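Local coordinates for putative uncharacterized protein (Emericella nidulans, PDB 3PGB) that probably oxidises primary amines to aldehydes, as a copper amine oxidase that carries a topaquinone cofactor and a copper ion in each subunit, at residues 244-255 with 305-314; 545-553 with 683-691. All coordinates share one frame; numbering follows the deposited sequence.

Interaction 1 of 2, residues 244-255 with 305-314; sequences ADDEFDSETLLP and NVDGAWAHTE
Two loop segments meet at Leu254 and Asn305, whose CA atoms lie 5.1 Å apart, and run on past Ser250 and Ala311; each carries one short 3-10 turn, 251-253 and 309-311. The polar centre is the carboxylate of Asp307, directed at the other loop. Its OD1 takes the hydroxyl of Ser250, OG to OD1 2.6 Å, from well above the carboxylate plane. OD2 accepts twice, from opposite faces of that plane: the backbone N of Asp245 arrives almost straight (176°), and His312 NE2 gives a short bond of 2.6 Å to the same Asp307 OD2. His312 CG lies anti to the carbonyl carbon, beside the backbone N (chi1 -63°), which turns the ring onto Phe248 in a face-to-face stack, centroids 3.4 Å apart and planes at 6°; the carbonyl O of Gly308 sits over the other imidazole face. Farther along, Leu253 CD1 packs on Ala311 CB and Leu254 CD2 reaches Trp310 CZ2 at 3.9 Å. Asn305 ND2 binds Pro255 O within its own amide plane, 2.9 Å, and also Ser526 O. Both segments belong to the DUF1965 region, where the 244-255 loop joins strands 235-242 and 255-263 of an antiparallel sheet. Arg738 of the second subunit packs on Phe248 and bonds to Glu247 O. Asp245 OD2 comes within 3.4 Å of Asp307 OD2, an approach of like charges. Three donors on Asp307 should fix its rotation and that of His312, and the two carboxylates would tend to favour a protonated His312.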
loop_
_atom_site.group_PDB
_atom_site.type_symbol
_atom_site.label_atom_id
_atom_site.label_comp_id
_atom_site.label_asym_id
_atom_site.label_seq_id
_atom_site.Cartn_x
_atom_site.Cartn_y
_atom_site.Cartn_z
ATOM N N ALA A 244 -18.621 -15.883 -26.443
ATOM C CA ALA A 244 -19.283 -14.703 -25.896
ATOM C C ALA A 244 -20.207 -14.122 -26.942
ATOM O O ALA A 244 -20.035 -14.371 -28.136
ATOM C CB ALA A 244 -18.258 -13.658 -25.470
ATOM N N ASP A 245 -21.183 -13.339 -26.492
ATOM C CA ASP A 245 -22.082 -12.626 -27.399
ATOM C C ASP A 245 -21.285 -11.602 -28.205
ATOM O O ASP A 245 -20.176 -11.218 -27.818
ATOM C CB ASP A 245 -23.204 -11.927 -26.621
ATOM C CG ASP A 245 -24.071 -12.901 -25.816
ATOM O OD1 ASP A 245 -24.194 -14.080 -26.217
ATOM O OD2 ASP A 245 -24.632 -12.475 -24.778
ATOM N N ASP A 246 -21.849 -11.166 -29.326
ATOM C CA ASP A 246 -21.168 -10.221 -30.214
ATOM C C ASP A 246 -20.829 -8.925 -29.479
ATOM O O ASP A 246 -21.680 -8.347 -28.806
ATOM C CB ASP A 246 -22.044 -9.905 -31.434
ATOM C CG ASP A 246 -22.323 -11.135 -32.299
ATOM O OD1 ASP A 246 -21.494 -12.076 -32.299
ATOM O OD2 ASP A 246 -23.377 -11.148 -32.982
ATOM N N GLU A 247 -19.584 -8.478 -29.609
ATOM C CA GLU A 247 -19.118 -7.238 -28.971
ATOM C C GLU A 247 -19.036 -7.320 -27.431
ATOM O O GLU A 247 -19.206 -6.315 -26.731
ATOM C CB GLU A 247 -19.939 -6.007 -29.445
ATOM C CG GLU A 247 -19.659 -5.609 -30.910
ATOM C CD GLU A 247 -19.936 -4.133 -31.205
ATOM O OE1 GLU A 247 -18.958 -3.341 -31.304
ATOM O OE2 GLU A 247 -21.129 -3.764 -31.336
ATOM N N PHE A 248 -18.764 -8.520 -26.922
ATOM C CA PHE A 248 -18.351 -8.718 -25.527
ATOM C C PHE A 248 -17.102 -9.610 -25.484
ATOM O O PHE A 248 -16.934 -10.480 -26.333
ATOM C CB PHE A 248 -19.489 -9.322 -24.706
ATOM C CG PHE A 248 -20.630 -8.367 -24.461
ATOM C CD1 PHE A 248 -20.485 -7.309 -23.564
ATOM C CD2 PHE A 248 -21.847 -8.518 -25.128
ATOM C CE1 PHE A 248 -21.529 -6.423 -23.329
ATOM C CE2 PHE A 248 -22.901 -7.633 -24.902
ATOM C CZ PHE A 248 -22.740 -6.583 -23.998
ATOM N N ASP A 249 -16.224 -9.385 -24.510
ATOM C CA ASP A 249 -14.951 -10.115 -24.438
ATOM C C ASP A 249 -14.913 -11.063 -23.230
ATOM O O ASP A 249 -13.947 -11.080 -22.459
ATOM C CB ASP A 249 -13.780 -9.119 -24.391
ATOM C CG ASP A 249 -12.462 -9.735 -24.836
ATOM O OD1 ASP A 249 -12.456 -10.521 -25.803
ATOM O OD2 ASP A 249 -11.429 -9.421 -24.221
ATOM N N SER A 250 -15.955 -11.879 -23.094
ATOM C CA SER A 250 -16.177 -12.638 -21.868
ATOM C C SER A 250 -15.905 -14.151 -21.972
ATOM O O SER A 250 -16.294 -14.903 -21.079
ATOM C CB SER A 250 -17.619 -12.404 -21.410
ATOM O OG SER A 250 -18.537 -12.907 -22.367
ATOM N N GLU A 251 -15.222 -14.598 -23.026
ATOM C CA GLU A 251 -15.054 -16.035 -23.261
ATOM C C GLU A 251 -14.280 -16.743 -22.152
ATOM O O GLU A 251 -14.607 -17.878 -21.797
ATOM C CB GLU A 251 -14.375 -16.308 -24.602
ATOM C CG GLU A 251 -14.258 -17.810 -24.916
ATOM C CD GLU A 251 -13.798 -18.095 -26.332
ATOM O OE1 GLU A 251 -12.947 -18.995 -26.496
ATOM O OE2 GLU A 251 -14.275 -17.423 -27.274
ATOM N N THR A 252 -13.268 -16.076 -21.599
ATOM C CA THR A 252 -12.469 -16.673 -20.529
ATOM C C THR A 252 -13.282 -16.944 -19.248
ATOM O O THR A 252 -12.779 -17.594 -18.342
ATOM C CB THR A 252 -11.205 -15.829 -20.188
ATOM O OG1 THR A 252 -11.578 -14.626 -19.501
ATOM C CG2 THR A 252 -10.416 -15.486 -21.447
ATOM N N LEU A 253 -14.519 -16.448 -19.178
ATOM C CA LEU A 253 -15.477 -16.829 -18.129
ATOM C C LEU A 253 -16.422 -17.975 -18.517
ATOM O O LEU A 253 -17.350 -18.266 -17.771
ATOM C CB LEU A 253 -16.345 -15.630 -17.733
ATOM C CG LEU A 253 -15.634 -14.406 -17.156
ATOM C CD1 LEU A 253 -16.667 -13.376 -16.721
ATOM C CD2 LEU A 253 -14.716 -14.790 -16.001
ATOM N N LEU A 254 -16.189 -18.628 -19.656
ATOM C CA LEU A 254 -17.137 -19.609 -20.197
ATOM C C LEU A 254 -16.541 -21.001 -20.500
ATOM O O LEU A 254 -16.795 -21.560 -21.563
ATOM C CB LEU A 254 -17.773 -19.036 -21.474
ATOM C CG LEU A 254 -18.390 -17.640 -21.359
ATOM C CD1 LEU A 254 -18.893 -17.167 -22.716
ATOM C CD2 LEU A 254 -19.515 -17.612 -20.308
ATOM N N PRO A 255 -15.771 -21.579 -19.561
ATOM C CA PRO A 255 -15.263 -22.939 -19.782
ATOM C C PRO A 255 -16.390 -23.972 -19.799
ATOM O O PRO A 255 -17.438 -23.738 -19.190
ATOM C CB PRO A 255 -14.349 -23.169 -18.578
ATOM C CG PRO A 255 -14.889 -22.278 -17.513
ATOM C CD PRO A 255 -15.418 -21.071 -18.223
ATOM N N ASN A 305 -21.461 -23.022 -18.908
ATOM C CA ASN A 305 -21.497 -21.613 -18.575
ATOM C C ASN A 305 -21.911 -20.873 -19.836
ATOM O O ASN A 305 -21.235 -20.973 -20.849
ATOM C CB ASN A 305 -20.121 -21.133 -18.110
ATOM C CG ASN A 305 -19.694 -21.766 -16.799
ATOM O OD1 ASN A 305 -20.240 -21.454 -15.738
ATOM N ND2 ASN A 305 -18.705 -22.648 -16.860
ATOM N N VAL A 306 -23.023 -20.147 -19.784
ATOM C CA VAL A 306 -23.474 -19.362 -20.930
ATOM C C VAL A 306 -23.379 -17.868 -20.628
ATOM O O VAL A 306 -23.629 -17.427 -19.501
ATOM C CB VAL A 306 -24.907 -19.741 -21.362
ATOM C CG1 VAL A 306 -25.045 -21.254 -21.440
ATOM C CG2 VAL A 306 -25.934 -19.163 -20.414
ATOM N N ASP A 307 -23.010 -17.100 -21.648
ATOM C CA ASP A 307 -22.807 -15.667 -21.503
ATOM C C ASP A 307 -24.098 -14.948 -21.130
ATOM O O ASP A 307 -25.194 -15.363 -21.510
ATOM C CB ASP A 307 -22.225 -15.063 -22.793
ATOM C CG ASP A 307 -21.500 -13.739 -22.550
ATOM O OD1 ASP A 307 -20.903 -13.577 -21.466
ATOM O OD2 ASP A 307 -21.506 -12.863 -23.445
ATOM N N GLY A 308 -23.942 -13.864 -20.379
ATOM C CA GLY A 308 -25.059 -13.054 -19.908
ATOM C C GLY A 308 -24.530 -11.828 -19.196
ATOM O O GLY A 308 -23.314 -11.683 -19.016
ATOM N N ALA A 309 -25.436 -10.944 -18.788
ATOM C CA ALA A 309 -25.067 -9.678 -18.128
ATOM C C ALA A 309 -24.020 -9.855 -17.020
ATOM O O ALA A 309 -23.139 -9.006 -16.852
ATOM C CB ALA A 309 -26.312 -8.992 -17.568
ATOM N N TRP A 310 -24.134 -10.959 -16.281
ATOM C CA TRP A 310 -23.199 -11.314 -15.207
ATOM C C TRP A 310 -21.730 -11.288 -15.635
ATOM O O TRP A 310 -20.860 -10.976 -14.822
ATOM C CB TRP A 310 -23.539 -12.702 -14.644
ATOM C CG TRP A 310 -23.272 -13.848 -15.597
ATOM C CD1 TRP A 310 -24.127 -14.356 -16.534
ATOM C CD2 TRP A 310 -22.068 -14.626 -15.695
ATOM N NE1 TRP A 310 -23.534 -15.406 -17.206
ATOM C CE2 TRP A 310 -22.271 -15.589 -16.710
ATOM C CE3 TRP A 310 -20.845 -14.606 -15.018
ATOM C CZ2 TRP A 310 -21.294 -16.515 -17.066
ATOM C CZ3 TRP A 310 -19.874 -15.532 -15.373
ATOM C CH2 TRP A 310 -20.107 -16.472 -16.389
ATOM N N ALA A 311 -21.464 -11.627 -16.899
ATOM C CA ALA A 311 -20.098 -11.648 -17.444
ATOM C C ALA A 311 -19.718 -10.387 -18.228
ATOM O O ALA A 311 -18.628 -10.317 -18.795
ATOM C CB ALA A 311 -19.910 -12.879 -18.326
ATOM N N HIS A 312 -20.605 -9.396 -18.257
ATOM C CA HIS A 312 -20.376 -8.177 -19.028
ATOM C C HIS A 312 -20.059 -6.999 -18.114
ATOM O O HIS A 312 -20.451 -6.986 -16.956
ATOM C CB HIS A 312 -21.596 -7.869 -19.891
ATOM C CG HIS A 312 -21.884 -8.915 -20.920
ATOM N ND1 HIS A 312 -23.057 -8.945 -21.642
ATOM C CD2 HIS A 312 -21.153 -9.972 -21.347
ATOM C CE1 HIS A 312 -23.031 -9.969 -22.474
ATOM N NE2 HIS A 312 -21.887 -10.609 -22.315
ATOM N N THR A 313 -19.367 -6.002 -18.655
ATOM C CA THR A 313 -18.811 -4.903 -17.856
ATOM C C THR A 313 -19.716 -3.675 -17.755
ATOM O O THR A 313 -19.446 -2.776 -16.956
ATOM C CB THR A 313 -17.466 -4.462 -18.430
ATOM O OG1 THR A 313 -17.637 -4.098 -19.807
ATOM C CG2 THR A 313 -16.456 -5.595 -18.327
ATOM N N GLU A 314 -20.763 -3.637 -18.578
ATOM C CA GLU A 314 -21.806 -2.599 -18.536
ATOM C C GLU A 314 -22.336 -2.331 -17.122
ATOM O O GLU A 314 -22.283 -3.201 -16.247
ATOM C CB GLU A 314 -22.991 -3.019 -19.433
ATOM C CG GLU A 314 -23.668 -4.355 -18.996
ATOM C CD GLU A 314 -24.769 -4.865 -19.951
ATOM O OE1 GLU A 314 -25.606 -5.683 -19.488
ATOM O OE2 GLU A 314 -24.798 -4.470 -21.146
#

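Interaction 2 of 2, residues 545-553 with 683-691; sequences LGPNNTIEL and LNQTDLVVW. With CA (calcium ion), chain F; NAG (2-acetamido-2-deoxy-beta-D-glucopyranose), chain C.
Asn549 and Thr686 form an antiparallel hydrogen-bonded pair between strands 548-562 and 686-698 of the copper amine oxidase enzyme domain, beside a calcium site. The pairing is local: segments 548-553 and 686-691 diverge from it, their axes 56° apart in N-to-C direction. Asn549 N donates to Thr686 O at 2.9 Å from above the carbonyl plane, while the return bond from Thr686 N to Asn549 O is weak. Next along, Thr550 OG1 does double duty: it donates to Gln685 OE1 (2.7 Å), in the amide plane on a lone pair, and receives Gln685 N. The bend of Gln685 at chi2 (-62°) brings its amide to Thr550, OE1 facing OG1; Gln604 and Asn603 bind Thr550 OG1 and Gln685 NE2 in turn. On the interior side Leu688 CD2 lies 3.7 Å from Ile551 CG1, and Val690 CG2 extends this apolar patch toward Ile551 CD1. The calcium ion takes Asp687 OD1 and Leu688 O from this contact, with Asp541, Phe542 and Asp543 completing the protein ligands; Lys114 forms a salt bridge with Asp687 OD2. Three residues before Asp687, Asn684, whose amide also meets Gln604, is covalently joined through ND2 to C1 of an N-acetylglucosamine, and Gln685 CG touches C6 of that sugar. Asn549 OD1 accepts from Ile544 N and from a calcium-bound water, which also donates to Pro547 O, each 2.8 Å from the water, and accepts from Leu688 N at 3.1 Å.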
loop_
_atom_site.group_PDB
_atom_site.type_symbol
_atom_site.label_atom_id
_atom_site.label_comp_id
_atom_site.label_asym_id
_atom_site.label_seq_id
_atom_site.Cartn_x
_atom_site.Cartn_y
_atom_site.Cartn_z
ATOM N N LEU A 545 25.593 6.775 -6.487
ATOM C CA LEU A 545 26.802 7.598 -6.479
ATOM C C LEU A 545 27.944 6.891 -7.225
ATOM O O LEU A 545 29.094 6.911 -6.787
ATOM C CB LEU A 545 27.203 7.945 -5.037
ATOM C CG LEU A 545 26.174 8.746 -4.222
ATOM C CD1 LEU A 545 26.492 8.755 -2.721
ATOM C CD2 LEU A 545 26.052 10.175 -4.757
ATOM N N GLY A 546 27.607 6.274 -8.356
ATOM C CA GLY A 546 28.556 5.481 -9.133
ATOM C C GLY A 546 28.152 4.015 -9.184
ATOM O O GLY A 546 27.276 3.579 -8.438
ATOM N N PRO A 547 28.800 3.232 -10.056
ATOM C CA PRO A 547 28.432 1.834 -10.233
ATOM C C PRO A 547 28.817 0.926 -9.056
ATOM O O PRO A 547 28.112 -0.052 -8.788
ATOM C CB PRO A 547 29.184 1.435 -11.507
ATOM C CG PRO A 547 30.373 2.331 -11.551
ATOM C CD PRO A 547 29.978 3.610 -10.859
ATOM N N ASN A 548 29.912 1.239 -8.361
ATOM C CA ASN A 548 30.400 0.371 -7.271
ATOM C C ASN A 548 29.517 0.457 -6.010
ATOM O O ASN A 548 29.687 1.365 -5.190
ATOM C CB ASN A 548 31.871 0.695 -6.926
ATOM C CG ASN A 548 32.847 0.370 -8.075
ATOM O OD1 ASN A 548 32.551 -0.439 -8.956
ATOM N ND2 ASN A 548 34.025 0.991 -8.044
ATOM N N ASN A 549 28.580 -0.490 -5.872
ATOM C CA ASN A 549 27.628 -0.529 -4.748
ATOM C C ASN A 549 27.669 -1.831 -3.929
ATOM O O ASN A 549 28.299 -2.815 -4.335
ATOM C CB ASN A 549 26.201 -0.337 -5.267
ATOM C CG ASN A 549 25.989 1.004 -5.939
ATOM O OD1 ASN A 549 25.022 1.183 -6.684
ATOM N ND2 ASN A 549 26.883 1.956 -5.680
ATOM N N THR A 550 26.984 -1.822 -2.779
ATOM C CA THR A 550 26.809 -3.014 -1.942
ATOM C C THR A 550 25.391 -3.074 -1.378
ATOM O O THR A 550 24.803 -2.042 -1.069
ATOM C CB THR A 550 27.791 -3.028 -0.747
ATOM O OG1 THR A 550 29.128 -2.802 -1.209
ATOM C CG2 THR A 550 27.723 -4.365 -0.005
ATOM N N ILE A 551 24.844 -4.279 -1.240
ATOM C CA ILE A 551 23.557 -4.461 -0.581
ATOM C C ILE A 551 23.782 -4.635 0.913
ATOM O O ILE A 551 24.562 -5.485 1.321
ATOM C CB ILE A 551 22.800 -5.693 -1.098
ATOM C CG1 ILE A 551 22.445 -5.532 -2.582
ATOM C CG2 ILE A 551 21.554 -5.932 -0.263
ATOM C CD1 ILE A 551 21.704 -4.262 -2.924
ATOM N N GLU A 552 23.113 -3.819 1.723
ATOM C CA GLU A 552 23.184 -3.956 3.171
ATOM C C GLU A 552 21.810 -4.340 3.680
ATOM O O GLU A 552 20.807 -3.755 3.268
ATOM C CB GLU A 552 23.638 -2.664 3.845
ATOM C CG GLU A 552 23.904 -2.841 5.344
ATOM C CD GLU A 552 24.397 -1.578 6.030
ATOM O OE1 GLU A 552 25.007 -1.681 7.120
ATOM O OE2 GLU A 552 24.176 -0.476 5.490
ATOM N N LEU A 553 21.780 -5.334 4.563
ATOM C CA LEU A 553 20.558 -5.736 5.243
ATOM C C LEU A 553 20.615 -5.156 6.642
ATOM O O LEU A 553 21.552 -5.428 7.398
ATOM C CB LEU A 553 20.430 -7.261 5.300
ATOM C CG LEU A 553 20.520 -7.990 3.956
ATOM C CD1 LEU A 553 20.493 -9.504 4.162
ATOM C CD2 LEU A 553 19.405 -7.546 3.026
ATOM N N LEU A 683 29.599 -9.268 -4.764
ATOM C CA LEU A 683 28.700 -8.122 -4.791
ATOM C C LEU A 683 29.148 -7.090 -3.754
ATOM O O LEU A 683 28.363 -6.236 -3.341
ATOM C CB LEU A 683 27.253 -8.571 -4.533
ATOM C CG LEU A 683 26.673 -9.614 -5.500
ATOM C CD1 LEU A 683 25.324 -10.102 -5.005
ATOM C CD2 LEU A 683 26.558 -9.065 -6.922
ATOM N N ASN A 684 30.416 -7.167 -3.343
ATOM C CA ASN A 684 30.998 -6.164 -2.450
ATOM C C ASN A 684 31.623 -5.019 -3.244
ATOM O O ASN A 684 32.696 -5.167 -3.813
ATOM C CB ASN A 684 32.049 -6.787 -1.536
ATOM C CG ASN A 684 32.532 -5.823 -0.470
ATOM O OD1 ASN A 684 31.732 -5.262 0.278
ATOM N ND2 ASN A 684 33.840 -5.627 -0.394
ATOM N N GLN A 685 30.938 -3.878 -3.265
ATOM C CA GLN A 685 31.373 -2.694 -4.004
ATOM C C GLN A 685 31.735 -2.994 -5.455
ATOM O O GLN A 685 32.813 -2.640 -5.936
ATOM C CB GLN A 685 32.511 -1.986 -3.265
ATOM C CG GLN A 685 32.037 -1.266 -2.022
ATOM C CD GLN A 685 31.045 -0.170 -2.329
ATOM O OE1 GLN A 685 29.861 -0.286 -2.016
ATOM N NE2 GLN A 685 31.521 0.904 -2.948
ATOM N N THR A 686 30.814 -3.666 -6.136
ATOM C CA THR A 686 30.872 -3.837 -7.580
ATOM C C THR A 686 29.553 -3.344 -8.143
ATOM O O THR A 686 28.676 -2.921 -7.382
ATOM C CB THR A 686 31.078 -5.314 -7.983
ATOM O OG1 THR A 686 29.869 -6.050 -7.769
ATOM C CG2 THR A 686 32.214 -5.941 -7.175
ATOM N N ASP A 687 29.414 -3.400 -9.470
ATOM C CA ASP A 687 28.180 -2.995 -10.138
ATOM C C ASP A 687 27.147 -4.103 -9.988
ATOM O O ASP A 687 27.299 -5.185 -10.543
ATOM C CB ASP A 687 28.445 -2.683 -11.619
ATOM C CG ASP A 687 27.243 -2.048 -12.326
ATOM O OD1 ASP A 687 26.107 -2.130 -11.800
ATOM O OD2 ASP A 687 27.440 -1.458 -13.412
ATOM N N LEU A 688 26.088 -3.827 -9.239
ATOM C CA LEU A 688 25.046 -4.827 -9.003
ATOM C C LEU A 688 23.736 -4.429 -9.670
ATOM O O LEU A 688 23.515 -3.257 -9.995
ATOM C CB LEU A 688 24.853 -5.075 -7.497
ATOM C CG LEU A 688 24.735 -3.874 -6.557
ATOM C CD1 LEU A 688 23.393 -3.173 -6.739
ATOM C CD2 LEU A 688 24.935 -4.302 -5.097
ATOM N N VAL A 689 22.887 -5.426 -9.898
ATOM C CA VAL A 689 21.537 -5.218 -10.393
ATOM C C VAL A 689 20.587 -5.871 -9.405
ATOM O O VAL A 689 20.769 -7.035 -9.040
ATOM C CB VAL A 689 21.339 -5.865 -11.773
ATOM C CG1 VAL A 689 19.918 -5.636 -12.272
ATOM C CG2 VAL A 689 22.336 -5.324 -12.753
ATOM N N VAL A 690 19.587 -5.122 -8.955
ATOM C CA VAL A 690 18.557 -5.669 -8.090
ATOM C C VAL A 690 17.361 -6.047 -8.957
ATOM O O VAL A 690 16.803 -5.208 -9.652
ATOM C CB VAL A 690 18.147 -4.665 -7.014
ATOM C CG1 VAL A 690 17.109 -5.280 -6.076
ATOM C CG2 VAL A 690 19.371 -4.208 -6.240
ATOM N N TRP A 691 17.004 -7.329 -8.926
ATOM C CA TRP A 691 15.855 -7.857 -9.652
ATOM C C TRP A 691 14.696 -8.038 -8.667
ATOM O O TRP A 691 14.801 -8.819 -7.727
ATOM C CB TRP A 691 16.209 -9.202 -10.303
ATOM C CG TRP A 691 17.451 -9.176 -11.139
ATOM C CD1 TRP A 691 18.730 -9.384 -10.714
ATOM C CD2 TRP A 691 17.537 -8.933 -12.547
ATOM N NE1 TRP A 691 19.607 -9.283 -11.767
ATOM C CE2 TRP A 691 18.898 -9.007 -12.904
ATOM C CE3 TRP A 691 16.595 -8.661 -13.541
ATOM C CZ2 TRP A 691 19.341 -8.817 -14.213
ATOM C CZ3 TRP A 691 17.037 -8.475 -14.842
ATOM C CH2 TRP A 691 18.397 -8.556 -15.166
HETATM CA CA CA F . 24.304 -1.099 -10.713
HETATM C C1 NAG C . 34.379 -4.725 0.591
HETATM C C2 NAG C . 35.805 -5.138 0.903
HETATM C C3 NAG C . 36.319 -4.224 2.008
HETATM C C4 NAG C . 36.268 -2.764 1.567
HETATM C C5 NAG C . 34.929 -2.402 0.918
HETATM C C6 NAG C . 35.117 -1.199 0.010
HETATM C C7 NAG C . 36.708 -7.433 0.868
HETATM C C8 NAG C . 36.591 -8.822 1.434
HETATM N N2 NAG C . 35.837 -6.529 1.331
HETATM O O3 NAG C . 37.643 -4.580 2.329
HETATM O O4 NAG C . 36.452 -1.927 2.698
HETATM O O5 NAG C . 34.359 -3.404 0.102
HETATM O O6 NAG C . 34.752 -0.061 0.740
HETATM O O7 NAG C . 37.576 -7.185 0.030
HETATM O O HOH W 1 25.426 -0.908 -8.461
HETATM O O HOH W 2 26.245 -6.635 -1.761
#

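Interactions 1 and 2 lie on opposite sides of the chain's centre, about 49 Å between centres, and share no element: 244-255 and 305-314 are loops of the DUF1965 region, whereas 545-553 and 683-691 belong to two strands of the enzyme domain. Both are partly buried, but the second subunit packs on interaction 1, while interaction 2 has a glycan at its edge and no other protein chain touching it. Each contains a carboxylate, but only in interaction 1 does it join the two segments by hydrogen bonds, gathering two side-chain donors and a backbone N; in interaction 2 one binds calcium, whose water reaches the other strand. The side chain of Leu253 is about 11 Å from the copper ion.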